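Local coordinates for protein hemoglobin subunit beta (Isurus oxyrinchus, PDB 3MKB) that carries haem as the beta subunit of a tetrameric shark haemoglobin and, as in other haemoglobins, probably binds and releases oxygen during its transport, at residues K13-S17 and A18-A22; E29-F32 and V33-W37; I56-G59 and A60-A64. All blocks are in the same frame, centred on the assembly; numbering follows the deposited sequence.

Interaction 1 of 3, residues K13-S17 and A18-A22; sequences KTFFS and ANSSA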
loop_
_atom_site.group_PDB
_atom_site.type_symbol
_atom_site.label_atom_id
_atom_site.label_comp_id
_atom_site.label_asym_id
_atom_site.label_seq_id
_atom_site.Cartn_x
_atom_site.Cartn_y
_atom_site.Cartn_z
ATOM N N LYS B 13 -28.433 -9.244 5.854
ATOM C CA LYS B 13 -29.467 -9.571 4.829
ATOM C C LYS B 13 -28.836 -10.169 3.579
ATOM O O LYS B 13 -29.425 -11.019 2.916
ATOM C CB LYS B 13 -30.333 -8.368 4.468
ATOM C CG LYS B 13 -31.230 -7.780 5.666
ATOM C CD LYS B 13 -32.305 -8.815 6.132
ATOM C CE LYS B 13 -33.281 -8.249 7.211
ATOM N NZ LYS B 13 -33.732 -6.797 6.927
ATOM N N THR B 14 -27.682 -9.632 3.203
ATOM C CA THR B 14 -26.948 -10.159 2.041
ATOM C C THR B 14 -26.571 -11.648 2.243
ATOM O O THR B 14 -26.910 -12.485 1.389
ATOM C CB THR B 14 -25.755 -9.290 1.700
ATOM O OG1 THR B 14 -26.201 -7.962 1.370
ATOM C CG2 THR B 14 -24.983 -9.870 0.442
ATOM N N PHE B 15 -25.969 -11.990 3.390
ATOM C CA PHE B 15 -25.626 -13.379 3.684
ATOM C C PHE B 15 -26.854 -14.290 3.857
ATOM O O PHE B 15 -26.799 -15.482 3.602
ATOM C CB PHE B 15 -24.678 -13.465 4.900
ATOM C CG PHE B 15 -23.213 -13.316 4.508
ATOM C CD1 PHE B 15 -22.652 -12.070 4.283
ATOM C CD2 PHE B 15 -22.451 -14.446 4.243
ATOM C CE1 PHE B 15 -21.331 -11.956 3.880
ATOM C CE2 PHE B 15 -21.167 -14.354 3.824
ATOM C CZ PHE B 15 -20.602 -13.084 3.634
ATOM N N PHE B 16 -27.951 -13.712 4.311
ATOM C CA PHE B 16 -29.163 -14.455 4.482
ATOM C C PHE B 16 -29.760 -14.937 3.149
ATOM O O PHE B 16 -30.248 -16.044 3.091
ATOM C CB PHE B 16 -30.197 -13.589 5.226
ATOM C CG PHE B 16 -31.482 -14.307 5.470
ATOM C CD1 PHE B 16 -31.518 -15.388 6.343
ATOM C CD2 PHE B 16 -32.616 -13.964 4.789
ATOM C CE1 PHE B 16 -32.644 -16.037 6.559
ATOM C CE2 PHE B 16 -33.760 -14.638 5.016
ATOM C CZ PHE B 16 -33.760 -15.671 5.914
ATOM N N SER B 17 -29.766 -14.095 2.088
ATOM C CA SER B 17 -30.570 -14.393 0.875
ATOM C C SER B 17 -29.731 -14.497 -0.382
ATOM O O SER B 17 -30.181 -15.100 -1.346
ATOM C CB SER B 17 -31.599 -13.277 0.564
ATOM O OG SER B 17 -32.578 -13.125 1.598
ATOM N N ALA B 18 -28.557 -13.871 -0.391
ATOM C CA ALA B 18 -27.721 -14.002 -1.591
ATOM C C ALA B 18 -27.077 -15.397 -1.690
ATOM O O ALA B 18 -26.920 -16.120 -0.700
ATOM C CB ALA B 18 -26.702 -12.906 -1.683
ATOM N N ASN B 19 -26.702 -15.769 -2.905
ATOM C CA ASN B 19 -25.996 -17.022 -3.112
ATOM C C ASN B 19 -24.523 -16.704 -2.888
ATOM O O ASN B 19 -23.800 -16.424 -3.825
ATOM C CB ASN B 19 -26.272 -17.529 -4.524
ATOM C CG ASN B 19 -25.746 -18.959 -4.753
ATOM O OD1 ASN B 19 -24.935 -19.518 -3.945
ATOM N ND2 ASN B 19 -26.214 -19.561 -5.858
ATOM N N SER B 20 -24.133 -16.621 -1.621
ATOM C CA SER B 20 -22.756 -16.273 -1.218
ATOM C C SER B 20 -21.663 -17.284 -1.673
ATOM O O SER B 20 -20.558 -16.904 -1.883
ATOM C CB SER B 20 -22.734 -16.078 0.311
ATOM O OG SER B 20 -23.566 -14.935 0.674
ATOM N N SER B 21 -21.970 -18.577 -1.779
ATOM C CA SER B 21 -20.984 -19.536 -2.295
ATOM C C SER B 21 -20.653 -19.257 -3.786
ATOM O O SER B 21 -19.473 -19.289 -4.182
ATOM C CB SER B 21 -21.494 -20.967 -2.105
ATOM O OG SER B 21 -21.405 -21.287 -0.707
ATOM N N ALA B 22 -21.694 -18.972 -4.571
ATOM C CA ALA B 22 -21.554 -18.590 -5.981
ATOM C C ALA B 22 -20.793 -17.261 -6.160
ATOM O O ALA B 22 -19.909 -17.164 -7.010
ATOM C CB ALA B 22 -22.902 -18.558 -6.662
HETATM O O HOH W 1 -28.179 -17.244 1.385
#

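Interaction 2 of 3, residues E29-F32 and V33-W37; sequences ERMF and VVFPW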
loop_
_atom_site.group_PDB
_atom_site.type_symbol
_atom_site.label_atom_id
_atom_site.label_comp_id
_atom_site.label_asym_id
_atom_site.label_seq_id
_atom_site.Cartn_x
_atom_site.Cartn_y
_atom_site.Cartn_z
ATOM N N GLU B 29 -12.225 -16.956 -8.609
ATOM C CA GLU B 29 -11.895 -17.110 -10.038
ATOM C C GLU B 29 -11.375 -15.798 -10.610
ATOM O O GLU B 29 -10.352 -15.756 -11.336
ATOM C CB GLU B 29 -13.112 -17.644 -10.848
ATOM C CG GLU B 29 -13.376 -19.142 -10.563
ATOM C CD GLU B 29 -14.720 -19.674 -11.119
ATOM O OE1 GLU B 29 -15.626 -18.866 -11.490
ATOM O OE2 GLU B 29 -14.862 -20.915 -11.116
ATOM N N ARG B 30 -12.056 -14.716 -10.250
ATOM C CA ARG B 30 -11.632 -13.401 -10.626
ATOM C C ARG B 30 -10.266 -13.054 -10.111
ATOM O O ARG B 30 -9.411 -12.519 -10.861
ATOM C CB ARG B 30 -12.656 -12.354 -10.139
ATOM C CG ARG B 30 -12.310 -10.879 -10.503
ATOM C CD ARG B 30 -13.496 -9.929 -10.038
ATOM N NE ARG B 30 -14.747 -10.340 -10.666
ATOM C CZ ARG B 30 -15.159 -9.914 -11.864
ATOM N NH1 ARG B 30 -14.421 -9.047 -12.556
ATOM N NH2 ARG B 30 -16.308 -10.357 -12.373
ATOM N N MET B 31 -10.051 -13.326 -8.824
ATOM C CA MET B 31 -8.773 -12.992 -8.178
ATOM C C MET B 31 -7.635 -13.716 -8.907
ATOM O O MET B 31 -6.592 -13.142 -9.136
ATOM C CB MET B 31 -8.798 -13.387 -6.711
ATOM C CG MET B 31 -7.483 -13.084 -5.949
ATOM S SD MET B 31 -7.460 -13.963 -4.373
ATOM C CE MET B 31 -7.477 -15.678 -4.929
ATOM N N PHE B 32 -7.875 -14.946 -9.342
ATOM C CA PHE B 32 -6.860 -15.670 -10.156
ATOM C C PHE B 32 -6.471 -15.044 -11.479
ATOM O O PHE B 32 -5.347 -15.278 -11.955
ATOM C CB PHE B 32 -7.313 -17.107 -10.451
ATOM C CG PHE B 32 -7.446 -17.951 -9.239
ATOM C CD1 PHE B 32 -6.752 -17.667 -8.114
ATOM C CD2 PHE B 32 -8.239 -19.087 -9.257
ATOM C CE1 PHE B 32 -6.903 -18.491 -6.962
ATOM C CE2 PHE B 32 -8.380 -19.878 -8.155
ATOM C CZ PHE B 32 -7.718 -19.604 -7.024
ATOM N N VAL B 33 -7.405 -14.364 -12.142
ATOM C CA VAL B 33 -7.195 -13.816 -13.481
ATOM C C VAL B 33 -6.620 -12.432 -13.233
ATOM O O VAL B 33 -5.616 -12.045 -13.861
ATOM C CB VAL B 33 -8.524 -13.781 -14.308
ATOM C CG1 VAL B 33 -8.437 -12.932 -15.653
ATOM C CG2 VAL B 33 -8.975 -15.167 -14.657
ATOM N N VAL B 34 -7.233 -11.682 -12.301
ATOM C CA VAL B 34 -6.784 -10.299 -12.057
ATOM C C VAL B 34 -5.436 -10.241 -11.329
ATOM O O VAL B 34 -4.606 -9.376 -11.658
ATOM C CB VAL B 34 -7.909 -9.389 -11.411
ATOM C CG1 VAL B 34 -7.384 -7.954 -11.116
ATOM C CG2 VAL B 34 -9.098 -9.334 -12.328
ATOM N N PHE B 35 -5.217 -11.167 -10.383
ATOM C CA PHE B 35 -3.978 -11.289 -9.601
ATOM C C PHE B 35 -3.393 -12.716 -9.627
ATOM O O PHE B 35 -3.469 -13.437 -8.636
ATOM C CB PHE B 35 -4.204 -10.853 -8.132
ATOM C CG PHE B 35 -4.935 -9.565 -8.004
ATOM C CD1 PHE B 35 -6.259 -9.544 -7.524
ATOM C CD2 PHE B 35 -4.320 -8.348 -8.381
ATOM C CE1 PHE B 35 -6.960 -8.341 -7.403
ATOM C CE2 PHE B 35 -5.013 -7.088 -8.233
ATOM C CZ PHE B 35 -6.330 -7.096 -7.773
ATOM N N PRO B 36 -2.774 -13.132 -10.766
ATOM C CA PRO B 36 -2.377 -14.558 -11.005
ATOM C C PRO B 36 -1.447 -15.161 -9.975
ATOM O O PRO B 36 -1.431 -16.384 -9.742
ATOM C CB PRO B 36 -1.679 -14.479 -12.368
ATOM C CG PRO B 36 -2.362 -13.443 -13.018
ATOM C CD PRO B 36 -2.451 -12.334 -11.947
ATOM N N TRP B 37 -0.680 -14.304 -9.309
ATOM C CA TRP B 37 0.287 -14.823 -8.392
ATOM C C TRP B 37 -0.448 -15.463 -7.250
ATOM O O TRP B 37 0.118 -16.306 -6.570
ATOM C CB TRP B 37 1.264 -13.721 -7.926
ATOM C CG TRP B 37 0.602 -12.561 -7.208
ATOM C CD1 TRP B 37 0.322 -12.495 -5.910
ATOM C CD2 TRP B 37 0.137 -11.352 -7.794
ATOM N NE1 TRP B 37 -0.262 -11.307 -5.609
ATOM C CE2 TRP B 37 -0.381 -10.574 -6.763
ATOM C CE3 TRP B 37 0.137 -10.836 -9.098
ATOM C CZ2 TRP B 37 -0.938 -9.342 -6.976
ATOM C CZ3 TRP B 37 -0.381 -9.568 -9.316
ATOM C CH2 TRP B 37 -0.903 -8.834 -8.251
#

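Interaction 3 of 3, residues I56-G59 and A60-A64; sequences IVVG and ALQDA. With HEM (protoporphyrin IX containing Fe), chain F.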
loop_
_atom_site.group_PDB
_atom_site.type_symbol
_atom_site.label_atom_id
_atom_site.label_comp_id
_atom_site.label_asym_id
_atom_site.label_seq_id
_atom_site.Cartn_x
_atom_site.Cartn_y
_atom_site.Cartn_z
ATOM N N ILE B 56 -15.464 -23.011 1.759
ATOM C CA ILE B 56 -14.666 -22.834 2.971
ATOM C C ILE B 56 -14.694 -21.356 3.414
ATOM O O ILE B 56 -15.090 -21.038 4.545
ATOM C CB ILE B 56 -13.206 -23.294 2.770
ATOM C CG1 ILE B 56 -13.152 -24.511 1.835
ATOM C CG2 ILE B 56 -12.578 -23.604 4.125
ATOM C CD1 ILE B 56 -11.910 -25.470 1.966
ATOM N N VAL B 57 -14.294 -20.466 2.497
ATOM C CA VAL B 57 -14.184 -19.025 2.784
ATOM C C VAL B 57 -15.518 -18.480 3.281
ATOM O O VAL B 57 -15.590 -17.797 4.306
ATOM C CB VAL B 57 -13.719 -18.233 1.533
ATOM C CG1 VAL B 57 -13.641 -16.756 1.821
ATOM C CG2 VAL B 57 -12.382 -18.731 1.063
ATOM N N VAL B 58 -16.588 -18.832 2.562
ATOM C CA VAL B 58 -17.928 -18.367 2.850
ATOM C C VAL B 58 -18.429 -18.795 4.211
ATOM O O VAL B 58 -19.090 -18.009 4.924
ATOM C CB VAL B 58 -18.905 -18.828 1.742
ATOM C CG1 VAL B 58 -20.315 -18.819 2.233
ATOM C CG2 VAL B 58 -18.748 -17.936 0.519
ATOM N N GLY B 59 -18.127 -20.039 4.599
ATOM C CA GLY B 59 -18.407 -20.464 5.981
ATOM C C GLY B 59 -17.747 -19.547 6.982
ATOM O O GLY B 59 -18.352 -19.110 7.940
ATOM N N ALA B 60 -16.464 -19.262 6.778
ATOM C CA ALA B 60 -15.773 -18.320 7.694
ATOM C C ALA B 60 -16.375 -16.893 7.706
ATOM O O ALA B 60 -16.526 -16.296 8.754
ATOM C CB ALA B 60 -14.254 -18.310 7.449
ATOM N N LEU B 61 -16.761 -16.388 6.534
ATOM C CA LEU B 61 -17.398 -15.071 6.435
ATOM C C LEU B 61 -18.708 -15.079 7.224
ATOM O O LEU B 61 -18.970 -14.191 8.050
ATOM C CB LEU B 61 -17.606 -14.705 4.966
ATOM C CG LEU B 61 -16.300 -14.492 4.220
ATOM C CD1 LEU B 61 -16.598 -14.096 2.811
ATOM C CD2 LEU B 61 -15.398 -13.453 4.933
ATOM N N GLN B 62 -19.495 -16.144 7.028
ATOM C CA GLN B 62 -20.729 -16.297 7.774
ATOM C C GLN B 62 -20.451 -16.326 9.289
ATOM O O GLN B 62 -21.202 -15.730 10.072
ATOM C CB GLN B 62 -21.510 -17.520 7.276
ATOM C CG GLN B 62 -22.306 -17.282 5.962
ATOM C CD GLN B 62 -23.804 -17.722 6.042
ATOM O OE1 GLN B 62 -24.545 -17.684 5.028
ATOM N NE2 GLN B 62 -24.249 -18.124 7.245
ATOM N N ASP B 63 -19.339 -16.962 9.684
ATOM C CA ASP B 63 -18.903 -16.967 11.104
ATOM C C ASP B 63 -18.621 -15.562 11.634
ATOM O O ASP B 63 -19.008 -15.221 12.772
ATOM C CB ASP B 63 -17.695 -17.927 11.285
ATOM C CG ASP B 63 -17.251 -18.096 12.755
ATOM O OD1 ASP B 63 -16.012 -18.017 12.964
ATOM O OD2 ASP B 63 -18.092 -18.339 13.686
ATOM N N ALA B 64 -17.992 -14.728 10.795
ATOM C CA ALA B 64 -17.778 -13.297 11.111
ATOM C C ALA B 64 -19.091 -12.544 11.135
ATOM O O ALA B 64 -19.287 -11.693 11.979
ATOM C CB ALA B 64 -16.794 -12.608 10.103
HETATM C CHA HEM F . -8.219 -22.579 4.000
HETATM C CHB HEM F . -10.995 -18.844 5.270
HETATM C CHC HEM F . -8.297 -16.079 2.447
HETATM C CHD HEM F . -5.642 -19.886 0.925
HETATM C C1A HEM F . -9.116 -21.770 4.625
HETATM C C2A HEM F . -9.962 -22.200 5.688
HETATM C C3A HEM F . -10.734 -21.182 6.019
HETATM C C4A HEM F . -10.394 -20.083 5.190
HETATM C CMA HEM F . -11.810 -21.193 7.127
HETATM C CAA HEM F . -10.005 -23.613 6.313
HETATM C CBA HEM F . -8.918 -23.765 7.370
HETATM C CGA HEM F . -9.102 -25.115 8.044
HETATM O O1A HEM F . -9.986 -25.248 8.928
HETATM O O2A HEM F . -8.369 -26.058 7.697
HETATM C C1B HEM F . -10.546 -17.744 4.627
HETATM C C2B HEM F . -11.092 -16.392 4.718
HETATM C C3B HEM F . -10.323 -15.639 3.910
HETATM C C4B HEM F . -9.284 -16.482 3.302
HETATM C CMB HEM F . -12.315 -15.885 5.551
HETATM C CAB HEM F . -10.479 -14.131 3.663
HETATM C CBB HEM F . -9.371 -13.401 3.850
HETATM C C1C HEM F . -7.369 -16.874 1.769
HETATM C C2C HEM F . -6.477 -16.451 0.712
HETATM C C3C HEM F . -5.785 -17.498 0.290
HETATM C C4C HEM F . -6.169 -18.629 1.072
HETATM C CMC HEM F . -6.342 -15.056 0.099
HETATM C CAC HEM F . -4.698 -17.514 -0.812
HETATM C CBC HEM F . -4.851 -16.836 -1.975
HETATM C C1D HEM F . -6.127 -20.987 1.555
HETATM C C2D HEM F . -5.726 -22.364 1.334
HETATM C C3D HEM F . -6.558 -23.175 2.308
HETATM C C4D HEM F . -7.370 -22.225 3.013
HETATM C CMD HEM F . -4.693 -22.901 0.324
HETATM C CAD HEM F . -6.590 -24.707 2.540
HETATM C CBD HEM F . -7.469 -25.389 1.518
HETATM C CGD HEM F . -7.200 -26.891 1.698
HETATM O O1D HEM F . -8.143 -27.612 2.120
HETATM O O2D HEM F . -6.060 -27.417 1.441
HETATM N NA HEM F . -9.394 -20.450 4.318
HETATM N NB HEM F . -9.464 -17.750 3.787
HETATM N NC HEM F . -7.155 -18.229 1.972
HETATM N ND HEM F . -7.074 -20.957 2.557
HETATM FE FE HEM F . -8.157 -19.295 3.205
HETATM O O HOH W 2 -9.425 -19.245 1.405
#

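Interaction 1 of 3, residues K13-S17 and A18-A22
Thr14 and Phe15 meet Ala18 and Ser20 in a local corner contact, where helix 5-17 ends and helix 20-34 begins: the A-B corner of the globin fold. The firm polar tie is the last helical turn, in which Ala18 N gives its hydrogen to Thr14 O over 2.8 Å, with an angle of 151° at the hydrogen. Ser17 N, bonded mainly to Lys13 O, adds a weak bond to the same carbonyl. Just beyond, the methyl of Ala18 comes alongside the methyl branch of Thr14, CB to CG2 4.1 Å. That branch stands opposite the threonine's backbone N, while OG1 turns back to Glu10 O and Lys108 NZ.

The hydroxyl of Ser20 rides over a face of the Phe15 ring. Ser20 OG lies 3.8 Å from Phe15 CD2, displaced toward the rim and not above the ring centre. With chi1 at -65°, Ser20 OG sits beside its own backbone N and reaches back toward the first helix.

Between the helices the chain makes an inverse gamma turn centred on Asn19, closed by a weak bond from Ser20 N to Ala18 O. Asn19 is also the N-cap of the second helix: its OD1 accepts from Ala22 N, a weak bond at 3.3 Å. A water lies 2.7 Å from Ala18 O and 3.2 Å from Phe15 O, placed to donate to either. Several backbone atoms of the corner thus find partners in the helix end, the gamma turn, the cap and a water, while the Phe15 ring packs inward on Leu61 and Trp120.

Interaction 2 of 3, residues E29-F32 and V33-W37
Arg30 O accepts from two backbone donors, Val34 N and Val33 N, as helix 20-34 runs out. The bond from Val34 N is short, 2.7 Å to Arg30 O, nearly straight at 173° and close to the line of the carbonyl. Val33 N, 3.0 Å from Arg30 O, comes in well above the carbonyl plane, and it also makes a weak bond to Glu29 O. Phe35 N closes the helix on Met31 O at 2.7 Å. Phe32 O receives instead a CA-H...O contact from Pro36 CA, 3.2 Å away, the proline nitrogen having no hydrogen with which to continue the helical pattern. This is the B-C corner of the globin fold: Phe35 leaves helical geometry, and a 3-10 turn begins at Pro36.

The side chains follow the same spacing. Arg30 and Val34 lie alongside each other, pointing the same way, with Arg30 CG 4.0 Å from Val34 CG2. Met31 crosses Phe35 at about a right angle, its CG 4.1 Å from Phe35 CD1, while Val34 CG1 rests over one face of that ring.

Each nitrogen of the Arg30 guanidinium has a partner: NE in a salt bridge with Glu103, NH1 and NH2 with His121 and Phe116 O of a neighbouring alpha subunit. On the other alpha subunit, Arg140 donates to Val34 O, and Asp94 takes a weak bond from Trp37 NE1.

Interaction 3 of 3, residues I56-G59 and A60-A64
Gln62 N to Val58 O, at 2.8 Å, is the shortest of four successive helical bonds that join 56-59 to 60-64. Leu61 N reaches Val57 O at 2.9 Å, lying in the plane of that carbonyl, and Asp63 N does much the same to Gly59 O, though tilted from the plane. The bond from Ala60 N to Ile56 O is longer, 3.2 Å, yet nearly straight at 166°.

Outward from this backbone, one flank of the helix is apolar and turned to the haem. Val57 CG1, opposite its backbone N (chi1 179°), touches Leu61 CD1 at 4.1 Å one turn on and also faces the pyrrole carbon C2B. The other branch, CG2, stands 3.0 Å from the water bound to the iron, the place of the distal valine of globins. Ile56 puts CG2 against the porphyrin edge, 3.4 Å from C2A. Ala60 CB and Leu61 CD2 share the haem methyl CMB, at 3.6 Å and 4.0 Å. An alanine in place of Leu61 would remove both methyl branches and is likely to open a gap beside Val57 CG1 and the haem methyl CMB, which would keep Ala60 CB as a neighbour.

Residues 56-64 take up most of the later part of helix 50-65, the E helix, on the distal side of the haem. Beyond the pocket, Leu61 packs on Val127 of helix 114-132, and helix 5-17 also borders this face; Ala64 meets Val127 and Phe123 of helix 114-132, as well as Val71 of helix 71-74.

Overall arrangement
All three are local contacts within an all-helical globin, but they occupy different places. Interaction 3 lies deepest, with its apolar flank against the haem; interactions 1 and 2 sit further out, at the two ends of helix 20-34, their centres about 22 Å apart. Interactions 1 and 3 touch directly: Phe15 packs on Gln62, and Ser20 and Ser21 meet Val58, joining the first corner to helix 50-65. Interaction 2 touches neither and lies on the opposite side of the chain's centre from interaction 3. Chemistry follows place: capping and water at the first corner, ties to two alpha subunits at the second, where Met31 also nears the haem, unbroken helix and haem packing in the third.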